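Local coordinates for protein probable phospholipase A2 homolog 2 (Oryza sativa, PDB 2WG9) that catalyses, in all likelihood, the calcium-dependent hydrolysis of the 2-acyl ester of membrane phospholipids, releasing a free fatty acid and a lysophospholipid, at residues A14-G18 against C19-C23; R51-D54 against A55-C59; D64-V67 against D68-D72. One frame throughout, in Å; residues are numbered along the deposited sequence. Where two conformers were deposited one is given.

Contact 1 (A14-G18 against C19-C23); sequences AKDQG and CSRTC
Between Asp16 and Cys19 the chain bends at Gly18, whose phi/psi of 72/31° lie in the left-handed region that a residue without CB enters most easily, and then runs on as irregular loop, extended at Cys19 and Ser20. The bend sets Cys19 SG against the backbone of Asp16, 3.6 Å from Asp16 C. Cysteine suits this place because the same sulfur is disulfide-bonded to Cys47. Further along, Arg21 reaches back with its chain extended from CG to NE and brings NH1 to 3.7 Å from Asp16 CB. The salt bridge between Asp16 OD1 and Arg21 NH1 is long, 3.9 Å, and the carboxylate and guanidinium planes are turned 46° apart. Water 1 closes the gap in the guanidinium plane: it donates to Asp16 OD1 at 2.6 Å and accepts from Arg21 NH2 at 2.9 Å. Arg21 NH2 has its stronger partner in Glu50, so Asp16 adds a looser second anion. Ser20 OG accepts from Thr22 N at 3.0 Å, an ST turn, and is also hydrogen-bonded to Tyr44 OH. This is the disulfide-tied N-terminal loop of a small secretory phospholipase A2, held beside the calcium-binding loop.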
# COMPACT_ATOMS: atom_id res chain seq x y z
N ALA A 14 17.47 11.33 5.66
CA ALA A 14 16.99 11.13 7.07
C ALA A 14 15.81 10.16 7.13
O ALA A 14 15.35 9.66 6.09
CB ALA A 14 16.64 12.47 7.72
N LYS A 15 15.32 9.91 8.34
CA LYS A 15 14.23 8.96 8.57
C LYS A 15 12.86 9.64 8.58
O LYS A 15 11.88 9.09 8.06
CB LYS A 15 14.45 8.20 9.88
CG LYS A 15 13.76 6.84 9.93
CD LYS A 15 13.77 6.24 11.33
CE LYS A 15 13.54 4.73 11.28
NZ LYS A 15 12.16 4.35 10.84
N ASP A 16 12.80 10.83 9.18
CA ASP A 16 11.55 11.58 9.32
C ASP A 16 11.42 12.69 8.26
O ASP A 16 10.66 13.65 8.44
CB ASP A 16 11.40 12.15 10.74
CG ASP A 16 11.49 11.08 11.83
OD1 ASP A 16 10.71 11.17 12.81
OD2 ASP A 16 12.33 10.15 11.72
N GLN A 17 12.18 12.55 7.17
CA GLN A 17 12.07 13.44 6.01
C GLN A 17 11.57 12.66 4.78
O GLN A 17 11.81 11.45 4.68
CB GLN A 17 13.42 14.12 5.71
CG GLN A 17 13.89 15.15 6.76
CD GLN A 17 15.29 15.72 6.47
OE1 GLN A 17 16.19 15.02 6.00
NE2 GLN A 17 15.47 17.01 6.78
N GLY A 18 10.86 13.34 3.88
CA GLY A 18 10.39 12.72 2.63
C GLY A 18 9.25 11.73 2.81
O GLY A 18 9.13 10.77 2.06
N CYS A 19 8.42 11.99 3.82
CA CYS A 19 7.34 11.09 4.21
C CYS A 19 6.09 11.88 4.58
O CYS A 19 6.16 13.09 4.83
CB CYS A 19 7.80 10.22 5.39
SG CYS A 19 8.52 11.16 6.77
N SER A 20 4.94 11.19 4.61
CA SER A 20 3.67 11.85 4.88
C SER A 20 3.22 11.76 6.33
O SER A 20 3.40 10.73 6.98
CB SER A 20 2.57 11.27 3.98
OG SER A 20 1.30 11.78 4.33
N ARG A 21 2.62 12.85 6.82
CA ARG A 21 1.90 12.87 8.09
C ARG A 21 0.43 13.25 7.87
O ARG A 21 -0.28 13.57 8.82
CB ARG A 21 2.55 13.85 9.07
CG ARG A 21 4.07 13.71 9.21
CD ARG A 21 4.62 14.58 10.34
NE ARG A 21 6.07 14.49 10.45
CZ ARG A 21 6.73 13.55 11.13
NH1 ARG A 21 8.06 13.57 11.16
NH2 ARG A 21 6.08 12.59 11.78
N THR A 22 -0.02 13.18 6.61
CA THR A 22 -1.36 13.63 6.23
C THR A 22 -2.13 12.53 5.49
O THR A 22 -1.57 11.82 4.66
CB THR A 22 -1.32 14.94 5.38
OG1 THR A 22 -2.54 15.08 4.64
CG2 THR A 22 -0.17 14.92 4.41
N CYS A 23 -3.41 12.40 5.81
CA CYS A 23 -4.28 11.44 5.14
C CYS A 23 -4.70 11.99 3.78
O CYS A 23 -5.57 12.85 3.69
CB CYS A 23 -5.51 11.14 6.00
SG CYS A 23 -5.11 10.44 7.62
O HOH W 1 8.12 10.71 12.74

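Contact 2 (R51-D54 against A55-C59); sequences RPCD and ALDAC
Asp54 and Asp57 carry this contact, each supplying a carboxylate to backbone N-H groups where helix 55-68 begins. Asp54 is the N-cap: its OD1 accepts from Asp57 N at 2.8 Å, nearly straight at the hydrogen (165°) and met almost along the C-O axis. With chi1 at 65°, Asp54 CG stands between its own N and carbonyl carbon, which turns the short side chain forward over the first turn of the helix, where OD1 meets Asp57 N; aspartate is just long enough for this. The bond in the other direction is made by Asp57, whose OD2 takes Cys53 N at 2.7 Å on its anti lone pair. Beside that bond Cys53 SG, joined to Cys23, makes a close contact of 3.3 Å with Asp57 OD2. The two side chains, Asp54 and Asp57, cross at about a right angle, Asp54 serving the helix N-terminus and Asp57 the residue before the cap. A routine helical bond, Ala58 N to Asp54 O at 3.0 Å, completes the polar set.

Apolar contact lies alongside. The Pro52 ring rests on Ala58, CG to CB 3.8 Å, and the small methyl lets ring and helix come close.

Neither carboxylate depends on this turn alone. Asp54 OD2 is hydrogen-bonded to Tyr36 and Thr94, while Asp57 also accepts from Lys38 N and Tyr39 N. Although Asp54 OD1 and Asp57 OD2 are like charges 5.2 Å apart, so many donors probably keep both acids ionised. Through OD1 to Tyr39 N, Asp57 probably acts as a second-shell residue, positioning the backbone of Tyr39, whose carbonyl oxygen binds the calcium ion.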
# COMPACT_ATOMS: atom_id res chain seq x y z
N ARG A 51 0.27 6.96 12.67
CA ARG A 51 -0.85 6.03 12.65
C ARG A 51 -1.51 6.04 11.27
O ARG A 51 -1.67 7.10 10.68
CB ARG A 51 -1.88 6.40 13.73
CG ARG A 51 -2.79 5.26 14.10
CD ARG A 51 -4.09 5.69 14.72
NE ARG A 51 -5.02 4.56 14.75
CZ ARG A 51 -6.27 4.61 15.21
NH1 ARG A 51 -7.01 3.52 15.18
NH2 ARG A 51 -6.77 5.74 15.70
N PRO A 52 -1.88 4.85 10.74
CA PRO A 52 -2.57 4.85 9.46
C PRO A 52 -3.95 5.47 9.60
O PRO A 52 -4.47 5.60 10.71
CB PRO A 52 -2.72 3.36 9.12
CG PRO A 52 -1.82 2.64 10.04
CD PRO A 52 -1.68 3.48 11.26
N CYS A 53 -4.54 5.85 8.47
CA CYS A 53 -5.75 6.65 8.45
C CYS A 53 -7.03 5.82 8.49
O CYS A 53 -8.10 6.32 8.85
CB CYS A 53 -5.75 7.54 7.21
SG CYS A 53 -4.33 8.63 7.15
N ASP A 54 -6.91 4.56 8.08
CA ASP A 54 -8.01 3.59 8.12
C ASP A 54 -7.43 2.20 7.92
O ASP A 54 -6.19 2.04 7.93
CB ASP A 54 -9.12 3.91 7.10
CG ASP A 54 -8.66 3.81 5.64
OD1 ASP A 54 -7.49 3.48 5.35
OD2 ASP A 54 -9.51 4.08 4.76
N ALA A 55 -8.30 1.20 7.76
CA ALA A 55 -7.88 -0.20 7.61
C ALA A 55 -7.06 -0.43 6.34
O ALA A 55 -6.05 -1.15 6.37
CB ALA A 55 -9.10 -1.13 7.62
N LEU A 56 -7.50 0.17 5.23
CA LEU A 56 -6.74 0.08 3.98
C LEU A 56 -5.36 0.71 4.12
O LEU A 56 -4.37 0.13 3.68
CB LEU A 56 -7.52 0.70 2.81
CG LEU A 56 -6.88 0.58 1.41
CD1 LEU A 56 -6.60 -0.88 1.03
CD2 LEU A 56 -7.76 1.26 0.36
N ASP A 57 -5.30 1.89 4.73
CA ASP A 57 -4.02 2.56 4.96
C ASP A 57 -3.08 1.69 5.82
O ASP A 57 -1.87 1.64 5.58
CB ASP A 57 -4.25 3.92 5.61
CG ASP A 57 -3.10 4.87 5.40
OD1 ASP A 57 -2.36 4.71 4.41
OD2 ASP A 57 -2.94 5.79 6.24
N ALA A 58 -3.66 1.01 6.81
CA ALA A 58 -2.91 0.10 7.67
C ALA A 58 -2.31 -1.08 6.89
O ALA A 58 -1.17 -1.46 7.13
CB ALA A 58 -3.77 -0.39 8.85
N CYS A 59 -3.08 -1.63 5.94
CA CYS A 59 -2.56 -2.67 5.05
C CYS A 59 -1.31 -2.18 4.31
O CYS A 59 -0.31 -2.89 4.23
CB CYS A 59 -3.62 -3.11 4.02
SG CYS A 59 -5.06 -3.92 4.72

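Contact 3 (D64-V67 against D68-D72); sequences DHCV and DTHND. With CA (calcium ion), chain C; OCA (octanoic acid (caprylic acid)), chain D.
His70 turns its ring back on Cys66, the residue one helical turn earlier, and presents ND1 to the carbonyl oxygen. The hydrogen bond from ND1 to Cys66 O spans 2.6 Å and is close to straight (166°), with the oxygen only 2° out of the ring plane; chi1 of -70° swings the ring back beside its own backbone N, where it can reach that carbonyl. Cys66 SG, bonded to Cys79, lies obliquely to the same ring, 4.5 Å from its centroid. Thr69 stands next to the ring and directs OG1 at His65 O, 3.0 Å away, so that this oxygen is gripped twice, by Thr69 OG1 and Thr69 N. Such side-chain donors suit the C-terminal end of helix 55-68, where carbonyls have no next turn to bond. The helix carries the phospholipase A2 signature in which Cys59 and Cys60 precede His63, the predicted catalytic histidine, and Cys66. Val67 points away from the loop overall, but its CG1 meets Asp72 C at 3.7 Å, and Val67 O accepts from His70 N at 3.1 Å. From the opposite end of this short segment Asp64 reaches away from the loop: its OD2, also hydrogen-bonded to Ser45 OG, binds the calcium ion at 2.5 Å, together with octanoic acid O1, water 2 and the carbonyl oxygens of Tyr39, Gly41 and Tyr44.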
# COMPACT_ATOMS: atom_id res chain seq x y z
N ASP A 64 4.66 -1.44 3.14
CA ASP A 64 5.81 -0.55 2.92
C ASP A 64 7.00 -0.96 3.77
O ASP A 64 8.14 -1.02 3.28
CB ASP A 64 5.42 0.91 3.18
CG ASP A 64 4.47 1.45 2.13
OD1 ASP A 64 4.12 0.70 1.20
OD2 ASP A 64 4.07 2.62 2.23
N HIS A 65 6.74 -1.27 5.03
CA HIS A 65 7.80 -1.75 5.91
C HIS A 65 8.30 -3.13 5.51
O HIS A 65 9.51 -3.39 5.59
CB HIS A 65 7.36 -1.70 7.36
CG HIS A 65 7.27 -0.31 7.91
ND1 HIS A 65 6.08 0.35 8.07
CD2 HIS A 65 8.24 0.55 8.31
CE1 HIS A 65 6.31 1.56 8.55
NE2 HIS A 65 7.62 1.70 8.71
N CYS A 66 7.39 -4.01 5.07
CA CYS A 66 7.76 -5.35 4.63
C CYS A 66 8.78 -5.28 3.49
O CYS A 66 9.78 -6.00 3.51
CB CYS A 66 6.53 -6.16 4.19
SG CYS A 66 6.84 -7.91 3.76
N VAL A 67 8.51 -4.41 2.52
CA VAL A 67 9.45 -4.16 1.41
C VAL A 67 10.77 -3.58 1.95
O VAL A 67 11.86 -4.04 1.56
CB VAL A 67 8.81 -3.24 0.33
CG1 VAL A 67 9.83 -2.84 -0.74
CG2 VAL A 67 7.61 -3.92 -0.34
N ASP A 68 10.66 -2.60 2.85
CA ASP A 68 11.83 -1.95 3.44
C ASP A 68 12.77 -2.94 4.13
O ASP A 68 13.99 -2.78 4.07
CB ASP A 68 11.42 -0.84 4.41
CG ASP A 68 12.61 -0.06 4.97
OD1 ASP A 68 13.35 0.57 4.19
OD2 ASP A 68 12.80 -0.08 6.21
N THR A 69 12.20 -3.96 4.77
CA THR A 69 12.97 -4.93 5.55
C THR A 69 13.31 -6.21 4.77
O THR A 69 13.81 -7.19 5.34
CB THR A 69 12.25 -5.29 6.88
OG1 THR A 69 10.97 -5.85 6.58
CG2 THR A 69 12.06 -4.04 7.75
N HIS A 70 13.03 -6.20 3.47
CA HIS A 70 13.45 -7.27 2.57
C HIS A 70 14.23 -6.67 1.40
O HIS A 70 13.93 -6.93 0.24
CB HIS A 70 12.25 -8.07 2.06
CG HIS A 70 11.60 -8.91 3.11
ND1 HIS A 70 10.58 -8.44 3.92
CD2 HIS A 70 11.80 -10.20 3.47
CE1 HIS A 70 10.20 -9.41 4.74
NE2 HIS A 70 10.93 -10.48 4.49
N ASN A 71 15.23 -5.84 1.73
CA ASN A 71 16.18 -5.27 0.77
C ASN A 71 15.52 -4.44 -0.34
O ASN A 71 16.00 -4.43 -1.47
CB ASN A 71 17.07 -6.37 0.17
CG ASN A 71 17.90 -7.10 1.23
OD1 ASN A 71 17.78 -8.31 1.41
ND2 ASN A 71 18.74 -6.35 1.94
N ASP A 72 14.43 -3.75 0.01
CA ASP A 72 13.63 -2.98 -0.94
C ASP A 72 13.10 -3.80 -2.12
O ASP A 72 12.91 -3.28 -3.22
CB ASP A 72 14.40 -1.75 -1.44
CG ASP A 72 14.57 -0.69 -0.37
OD1 ASP A 72 13.70 -0.58 0.52
OD2 ASP A 72 15.59 0.03 -0.42
CA CA C . 3.32 3.30 -0.00
C1 OCA D . 1.43 0.38 -0.63
C2 OCA D . 0.39 -0.21 -1.58
C3 OCA D . 1.04 -0.95 -2.75
C4 OCA D . 1.65 0.01 -3.78
C5 OCA D . 0.60 0.89 -4.47
C6 OCA D . -0.00 0.20 -5.69
C7 OCA D . -0.44 1.22 -6.74
C8 OCA D . -1.97 1.29 -6.83
O1 OCA D . 1.78 1.56 -0.82
O2 OCA D . 1.86 -0.36 0.28
O HOH W 2 5.53 3.08 -0.91

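Overall arrangement
The three contacts follow one another along the chain without nesting: contact 1 in the N-terminal loop before strand 24-26, contact 2 at the start of helix 55-68, contact 3 at its end. Their centres lie about 15 Å (1 and 2), 16 Å (1 and 3) and 17 Å (2 and 3) apart. Contacts 1 and 2 meet through the Cys23-Cys53 disulfide, whereas contact 3 touches neither, coming within about 6 Å of contact 1 and 5 Å of contact 2 at the nearest atoms. Contacts 2 and 3 lie at the two ends of the helix that bears His63 and Asp64, and contact 1 joins the N-terminal loop to the neighbourhood of the calcium-binding loop, with the Cys19 side chain about 10 Å from the calcium ion.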